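Local coordinates for flagellar hook protein FlgE (Caulobacter crescentus CB15, PDB 5AY6), which builds the flagellar hook, the universal joint that probably transmits motor torque to the filament, here as a 32 kDa fragment that includes the D2 domain, at residues I220-T223 with K227-N230; G192-Y197 with L290-S295. All coordinates share one frame; numbering follows the deposited sequence.

Contact 1. Residues I220-T223 with K227-N230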
ATOM      1  N   ILE A 220       6.488   2.099  -4.480  1.00 15.11           N
ATOM      2  CA  ILE A 220       7.325   2.746  -5.478  1.00 16.36           C
ATOM      3  C   ILE A 220       7.578   4.193  -5.067  1.00 25.97           C
ATOM      4  O   ILE A 220       6.660   4.885  -4.620  1.00 13.35           O
ATOM      5  CB  ILE A 220       6.670   2.690  -6.877  1.00 20.50           C
ATOM      6  CG1 ILE A 220       6.595   1.242  -7.368  1.00 19.03           C
ATOM      7  CG2 ILE A 220       7.442   3.533  -7.875  1.00 25.62           C
ATOM      8  CD1 ILE A 220       5.959   1.097  -8.736  1.00 30.08           C
ATOM      9  N   GLU A 221       8.826   4.640  -5.199  1.00 21.60           N
ATOM     10  CA  GLU A 221       9.184   6.009  -4.848  1.00 19.52           C
ATOM     11  C   GLU A 221       9.686   6.778  -6.064  1.00 20.39           C
ATOM     12  O   GLU A 221      10.343   6.220  -6.947  1.00 21.55           O
ATOM     13  CB  GLU A 221      10.249   6.027  -3.750  1.00 26.95           C
ATOM     14  CG  GLU A 221       9.821   5.378  -2.441  1.00 39.58           C
ATOM     15  CD  GLU A 221       9.085   6.331  -1.513  1.00 41.50           C
ATOM     16  OE1 GLU A 221       8.377   7.233  -2.009  1.00 43.42           O
ATOM     17  OE2 GLU A 221       9.210   6.172  -0.280  1.00 45.77           O
ATOM     18  N   PHE A 222       9.369   8.066  -6.109  1.00 23.14           N
ATOM     19  CA  PHE A 222       9.902   8.937  -7.149  1.00 20.75           C
ATOM     20  C   PHE A 222      10.723  10.056  -6.525  1.00 19.58           C
ATOM     21  O   PHE A 222      10.592  10.347  -5.338  1.00 19.34           O
ATOM     22  CB  PHE A 222       8.776   9.520  -8.002  1.00 18.06           C
ATOM     23  CG  PHE A 222       8.025   8.492  -8.800  1.00 19.44           C
ATOM     24  CD1 PHE A 222       6.912   7.858  -8.268  1.00 19.47           C
ATOM     25  CD2 PHE A 222       8.429   8.164 -10.082  1.00 15.24           C
ATOM     26  CE1 PHE A 222       6.218   6.917  -9.000  1.00 12.61           C
ATOM     27  CE2 PHE A 222       7.741   7.222 -10.820  1.00 14.48           C
ATOM     28  CZ  PHE A 222       6.632   6.594 -10.278  1.00 14.80           C
ATOM     29  N   THR A 223      11.585  10.675  -7.323  1.00 27.35           N
ATOM     30  CA  THR A 223      12.317  11.845  -6.858  1.00 30.64           C
ATOM     31  C   THR A 223      11.391  13.055  -6.878  1.00 31.81           C
ATOM     32  O   THR A 223      10.299  13.000  -7.445  1.00 28.75           O
ATOM     33  CB  THR A 223      13.557  12.130  -7.723  1.00 21.74           C
ATOM     34  OG1 THR A 223      13.143  12.530  -9.037  1.00 22.61           O
ATOM     35  CG2 THR A 223      14.435  10.894  -7.819  1.00 20.64           C
ATOM     36  N   LYS A 227      11.283  11.547 -11.201  1.00 20.34           N
ATOM     37  CA  LYS A 227      12.030  10.422 -11.749  1.00 21.37           C
ATOM     38  C   LYS A 227      11.936   9.225 -10.813  1.00 17.62           C
ATOM     39  O   LYS A 227      11.951   9.385  -9.592  1.00 21.06           O
ATOM     40  CB  LYS A 227      13.496  10.801 -11.976  1.00 21.18           C
ATOM     41  CG  LYS A 227      13.696  11.994 -12.892  1.00 25.40           C
ATOM     42  CD  LYS A 227      13.055  11.764 -14.251  1.00 36.36           C
ATOM     43  CE  LYS A 227      13.472  12.837 -15.247  1.00 42.20           C
ATOM     44  NZ  LYS A 227      13.034  14.199 -14.824  1.00 39.40           N
ATOM     45  N   LEU A 228      11.849   8.030 -11.390  1.00 20.52           N
ATOM     46  CA  LEU A 228      11.763   6.800 -10.606  1.00 19.47           C
ATOM     47  C   LEU A 228      12.986   6.637  -9.707  1.00 23.05           C
ATOM     48  O   LEU A 228      14.120   6.682 -10.175  1.00 27.34           O
ATOM     49  CB  LEU A 228      11.616   5.590 -11.531  1.00 18.94           C
ATOM     50  CG  LEU A 228      11.534   4.222 -10.853  1.00 20.89           C
ATOM     51  CD1 LEU A 228      10.311   4.141  -9.962  1.00 21.78           C
ATOM     52  CD2 LEU A 228      11.514   3.116 -11.897  1.00 23.52           C
ATOM     53  N   LYS A 229      12.742   6.458  -8.414  1.00 18.67           N
ATOM     54  CA  LYS A 229      13.810   6.385  -7.423  1.00 22.42           C
ATOM     55  C   LYS A 229      14.066   4.937  -7.008  1.00 23.84           C
ATOM     56  O   LYS A 229      15.200   4.463  -7.045  1.00 28.31           O
ATOM     57  CB  LYS A 229      13.450   7.246  -6.209  1.00 19.70           C
ATOM     58  CG  LYS A 229      14.540   7.383  -5.165  1.00 24.83           C
ATOM     59  CD  LYS A 229      14.206   8.509  -4.200  1.00 31.69           C
ATOM     60  CE  LYS A 229      15.078   8.467  -2.957  1.00 32.15           C
ATOM     61  NZ  LYS A 229      14.688   9.522  -1.980  1.00 40.60           N
ATOM     62  N   ASN A 230      13.006   4.240  -6.613  1.00 21.36           N
ATOM     63  CA  ASN A 230      13.090   2.811  -6.338  1.00 22.97           C
ATOM     64  C   ASN A 230      11.726   2.139  -6.435  1.00 23.28           C
ATOM     65  O   ASN A 230      10.690   2.806  -6.418  1.00 18.57           O
ATOM     66  CB  ASN A 230      13.704   2.552  -4.959  1.00 24.69           C
ATOM     67  CG  ASN A 230      12.812   3.004  -3.829  1.00 27.55           C
ATOM     68  OD1 ASN A 230      11.919   2.275  -3.395  1.00 36.63           O
ATOM     69  ND2 ASN A 230      13.055   4.210  -3.332  1.00 30.27           N
TER
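Thr223 and Lys227 close this hairpin with two bonds of different kinds. Thr223 N donates to Lys227 O at 2.6 Å, and Lys227 N returns a bond to Thr223 OG1 at 3.0 Å. With chi1 at 67° that hydroxyl is tucked back over its own backbone, where it also receives Asp225 N from within the turn. A valine in place of Thr223 would probably leave the amides of Lys227 and Asp225 without this acceptor and the turn less firmly held. The short strand 228-230 is an edge strand of a five-stranded antiparallel sheet in the D2 domain, and it pairs with strand 214-222 through a classic beta bulge: Glu221 O takes Lys229 N at 2.8 Å and, weakly, Asn230 N at 3.3 Å. Within the bulge, the Glu221 and Asn230 side chains run alongside each other, with ND2 of Asn230 3.4 Å from Glu221 CB and the carboxylate and amide planes turned 75° apart. Leu228 sets out away from the partner strand, but its CG stands anti to the backbone N (chi1 179°), which carries CD1 back to Ile220 CG2 at 3.6 Å; the same methyl comes within 4.1 Å of Phe222 CE2.

Contact 2. Residues G192-Y197 with L290-S295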
ATOM      1  N   GLY A 192       2.760   9.063   1.628  1.00 13.44           N
ATOM      2  CA  GLY A 192       4.063   9.696   1.655  1.00 17.57           C
ATOM      3  C   GLY A 192       4.299  10.527   0.411  1.00 21.57           C
ATOM      4  O   GLY A 192       3.641  10.322  -0.607  1.00 23.91           O
ATOM      5  N   PRO A 193       5.242  11.476   0.487  1.00 30.05           N
ATOM      6  CA  PRO A 193       5.572  12.310  -0.673  1.00 22.79           C
ATOM      7  C   PRO A 193       6.168  11.496  -1.815  1.00 21.57           C
ATOM      8  O   PRO A 193       7.103  10.725  -1.588  1.00 25.04           O
ATOM      9  CB  PRO A 193       6.595  13.307  -0.115  1.00 24.27           C
ATOM     10  CG  PRO A 193       7.151  12.652   1.100  1.00 32.38           C
ATOM     11  CD  PRO A 193       6.034  11.835   1.675  1.00 31.29           C
ATOM     12  N   ASN A 194       5.615  11.665  -3.015  1.00 18.05           N
ATOM     13  CA  ASN A 194       6.107  11.005  -4.221  1.00 16.54           C
ATOM     14  C   ASN A 194       6.092   9.493  -4.094  1.00 22.67           C
ATOM     15  O   ASN A 194       6.895   8.794  -4.713  1.00 19.30           O
ATOM     16  CB  ASN A 194       7.515  11.498  -4.548  1.00 22.22           C
ATOM     17  CG  ASN A 194       7.558  12.991  -4.756  1.00 20.93           C
ATOM     18  OD1 ASN A 194       6.800  13.535  -5.559  1.00 22.93           O
ATOM     19  ND2 ASN A 194       8.424  13.669  -4.013  1.00 21.38           N
ATOM     20  N   GLN A 195       5.152   9.003  -3.297  1.00 17.73           N
ATOM     21  CA  GLN A 195       5.089   7.596  -2.948  1.00 19.22           C
ATOM     22  C   GLN A 195       3.802   6.970  -3.467  1.00 14.40           C
ATOM     23  O   GLN A 195       2.732   7.566  -3.363  1.00 14.15           O
ATOM     24  CB  GLN A 195       5.184   7.439  -1.434  1.00 15.27           C
ATOM     25  CG  GLN A 195       4.957   6.037  -0.930  1.00 21.21           C
ATOM     26  CD  GLN A 195       4.683   6.014   0.553  1.00 25.49           C
ATOM     27  OE1 GLN A 195       3.577   6.335   0.997  1.00 19.84           O
ATOM     28  NE2 GLN A 195       5.695   5.656   1.335  1.00 25.63           N
ATOM     29  N   TRP A 196       3.912   5.773  -4.032  1.00 12.40           N
ATOM     30  CA  TRP A 196       2.750   5.057  -4.549  1.00  9.63           C
ATOM     31  C   TRP A 196       2.761   3.603  -4.065  1.00 12.78           C
ATOM     32  O   TRP A 196       3.829   3.022  -3.874  1.00 11.83           O
ATOM     33  CB  TRP A 196       2.726   5.106  -6.082  1.00  9.18           C
ATOM     34  CG  TRP A 196       2.553   6.492  -6.657  1.00 16.53           C
ATOM     35  CD1 TRP A 196       3.442   7.530  -6.589  1.00 17.97           C
ATOM     36  CD2 TRP A 196       1.423   6.980  -7.395  1.00 16.85           C
ATOM     37  NE1 TRP A 196       2.931   8.633  -7.230  1.00 12.04           N
ATOM     38  CE2 TRP A 196       1.697   8.322  -7.736  1.00 14.48           C
ATOM     39  CE3 TRP A 196       0.213   6.414  -7.802  1.00 17.22           C
ATOM     40  CZ2 TRP A 196       0.800   9.104  -8.464  1.00 15.33           C
ATOM     41  CZ3 TRP A 196      -0.678   7.193  -8.525  1.00 18.25           C
ATOM     42  CH2 TRP A 196      -0.380   8.525  -8.845  1.00 11.49           C
ATOM     43  N   TYR A 197       1.580   3.027  -3.854  1.00  8.18           N
ATOM     44  CA  TYR A 197       1.460   1.601  -3.543  1.00  9.72           C
ATOM     45  C   TYR A 197       1.154   0.853  -4.833  1.00 12.12           C
ATOM     46  O   TYR A 197       0.237   1.228  -5.568  1.00  9.99           O
ATOM     47  CB  TYR A 197       0.364   1.343  -2.501  1.00  9.34           C
ATOM     48  CG  TYR A 197       0.623   1.960  -1.146  1.00 12.23           C
ATOM     49  CD1 TYR A 197       1.907   2.326  -0.761  1.00 15.13           C
ATOM     50  CD2 TYR A 197      -0.416   2.173  -0.248  1.00  8.57           C
ATOM     51  CE1 TYR A 197       2.149   2.886   0.479  1.00 10.76           C
ATOM     52  CE2 TYR A 197      -0.183   2.738   0.993  1.00 12.42           C
ATOM     53  CZ  TYR A 197       1.100   3.089   1.353  1.00 11.67           C
ATOM     54  OH  TYR A 197       1.342   3.642   2.590  1.00 14.19           O
ATOM     55  N   LEU A 290       8.767   4.998 -16.273  1.00 20.09           N
ATOM     56  CA  LEU A 290       7.659   5.394 -15.418  1.00 19.03           C
ATOM     57  C   LEU A 290       8.010   6.693 -14.706  1.00 19.64           C
ATOM     58  O   LEU A 290       8.963   6.731 -13.925  1.00 20.61           O
ATOM     59  CB  LEU A 290       7.345   4.290 -14.409  1.00 18.01           C
ATOM     60  CG  LEU A 290       6.152   4.531 -13.488  1.00 22.17           C
ATOM     61  CD1 LEU A 290       4.852   4.566 -14.283  1.00 15.52           C
ATOM     62  CD2 LEU A 290       6.103   3.470 -12.399  1.00 13.78           C
ATOM     63  N   THR A 291       7.255   7.754 -14.988  1.00 24.52           N
ATOM     64  CA  THR A 291       7.550   9.077 -14.438  1.00 19.39           C
ATOM     65  C   THR A 291       6.416   9.610 -13.581  1.00 21.06           C
ATOM     66  O   THR A 291       5.296   9.082 -13.600  1.00 16.05           O
ATOM     67  CB  THR A 291       7.835  10.101 -15.550  1.00 13.36           C
ATOM     68  OG1 THR A 291       6.654  10.276 -16.341  1.00 20.04           O
ATOM     69  CG2 THR A 291       8.974   9.627 -16.442  1.00 19.73           C
ATOM     70  N   GLN A 292       6.716  10.662 -12.831  1.00 15.73           N
ATOM     71  CA  GLN A 292       5.772  11.202 -11.875  1.00 18.52           C
ATOM     72  C   GLN A 292       5.763  12.740 -11.945  1.00 16.82           C
ATOM     73  O   GLN A 292       6.022  13.433 -10.958  1.00 14.17           O
ATOM     74  CB  GLN A 292       6.117  10.692 -10.468  1.00 15.20           C
ATOM     75  CG  GLN A 292       5.024  10.929  -9.413  1.00 21.56           C
ATOM     76  CD  GLN A 292       5.511  11.828  -8.280  1.00 24.20           C
ATOM     77  OE1 GLN A 292       6.582  12.444  -8.366  1.00 48.58           O
ATOM     78  NE2 GLN A 292       4.722  11.921  -7.225  1.00 43.75           N
ATOM     79  N   TYR A 293       5.483  13.269 -13.132  1.00 21.22           N
ATOM     80  CA  TYR A 293       5.381  14.723 -13.333  1.00 22.24           C
ATOM     81  C   TYR A 293       3.969  15.199 -13.033  1.00 23.24           C
ATOM     82  O   TYR A 293       3.039  14.397 -13.026  1.00 19.53           O
ATOM     83  CB  TYR A 293       5.737  15.100 -14.769  1.00 18.25           C
ATOM     84  CG  TYR A 293       7.031  14.511 -15.255  1.00 14.17           C
ATOM     85  CD1 TYR A 293       8.188  14.614 -14.498  1.00 17.40           C
ATOM     86  CD2 TYR A 293       7.095  13.848 -16.470  1.00 16.65           C
ATOM     87  CE1 TYR A 293       9.376  14.079 -14.943  1.00 22.33           C
ATOM     88  CE2 TYR A 293       8.279  13.312 -16.927  1.00 25.10           C
ATOM     89  CZ  TYR A 293       9.415  13.427 -16.157  1.00 19.43           C
ATOM     90  OH  TYR A 293      10.595  12.887 -16.606  1.00 30.30           O
ATOM     91  N   ASN A 294       3.796  16.500 -12.809  1.00 20.53           N
ATOM     92  CA  ASN A 294       2.454  17.051 -12.599  1.00 15.19           C
ATOM     93  C   ASN A 294       1.743  17.251 -13.926  1.00 21.34           C
ATOM     94  O   ASN A 294       1.569  18.377 -14.395  1.00 22.52           O
ATOM     95  CB  ASN A 294       2.490  18.379 -11.838  1.00 22.75           C
ATOM     96  CG  ASN A 294       1.102  18.931 -11.572  1.00 35.76           C
ATOM     97  OD1 ASN A 294       0.119  18.184 -11.518  1.00 32.38           O
ATOM     98  ND2 ASN A 294       1.009  20.251 -11.436  1.00 38.57           N
ATOM     99  N   SER A 295       1.354  16.147 -14.540  1.00 18.58           N
ATOM    100  CA  SER A 295       0.555  16.192 -15.746  1.00 20.22           C
ATOM    101  C   SER A 295      -0.344  14.973 -15.733  1.00 22.60           C
ATOM    102  O   SER A 295      -0.208  14.121 -14.858  1.00 23.66           O
ATOM    103  CB  SER A 295       1.442  16.225 -16.988  1.00 24.15           C
ATOM    104  OG  SER A 295       2.341  15.132 -16.988  1.00 25.36           O
TER
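Gln292 reaches across to Asn194 and Trp196, and its side chain can be read outward as an example of one long polar residue bridging two parts of a domain. Its CB points toward strand 195-202 and leans on Phe222, a residue of the neighbouring strand. CG, placed opposite the backbone N (chi1 -167°), passes 3.8 Å from Trp196 NE1, off the ring plane. There the chain bends, and CD is carried to 3.5 Å from Asn194 OD1. The two ends of the amide are almost equally near that oxygen: OE1 and NE2 of Gln292 are modelled 3.0 and 3.1 Å from Asn194 OD1. The amide may well be built the wrong way round, so its oxygen and nitrogen are best not told apart. The two amide planes stand 83° apart, and the Gln292 amide is also nearly perpendicular to the indole, meeting its edge in the ring plane. Asn194 is offered from a type II beta turn, Gly192 to Gln195, with Pro193 at its second position and Asn194 in the left-handed conformation at its third. This turn links two neighbouring strands of the five-stranded antiparallel sheet, whereas Gln292 follows strand 277-291 of the mixed sheet, so the contact joins two sheets. The extended Gln195 side chain puts OE1 where Gly192 N donates to it at 2.9 Å, from above the carbonyl plane. As the amide is modelled, Trp196 NE1 is buried without a hydrogen-bond partner, while its ring meets Phe222 steeply and Lys189 in a cation-pi contact.

Followed from the N terminus, the chain first passes through 192-197, which opens contact 2 and will not be closed until 290-295, after 92 intervening residues. Contact 1 begins and ends within that span: 220-223 meets 227-230 after a turn of only three residues. The two are therefore nested rather than crossed, a local hairpin enclosed by a long-range closure. They also touch, the centres of contact 1 and contact 2 lying about 7 Å apart. Strands 195-202 and 214-222 are neighbours in one sheet, where Ile220 N probably bonds to Trp196 O and Phe222 N to Asn194 O. Lys227 reaches Tyr293, so the hairpin's turn also touches the chain beyond strand 277-291.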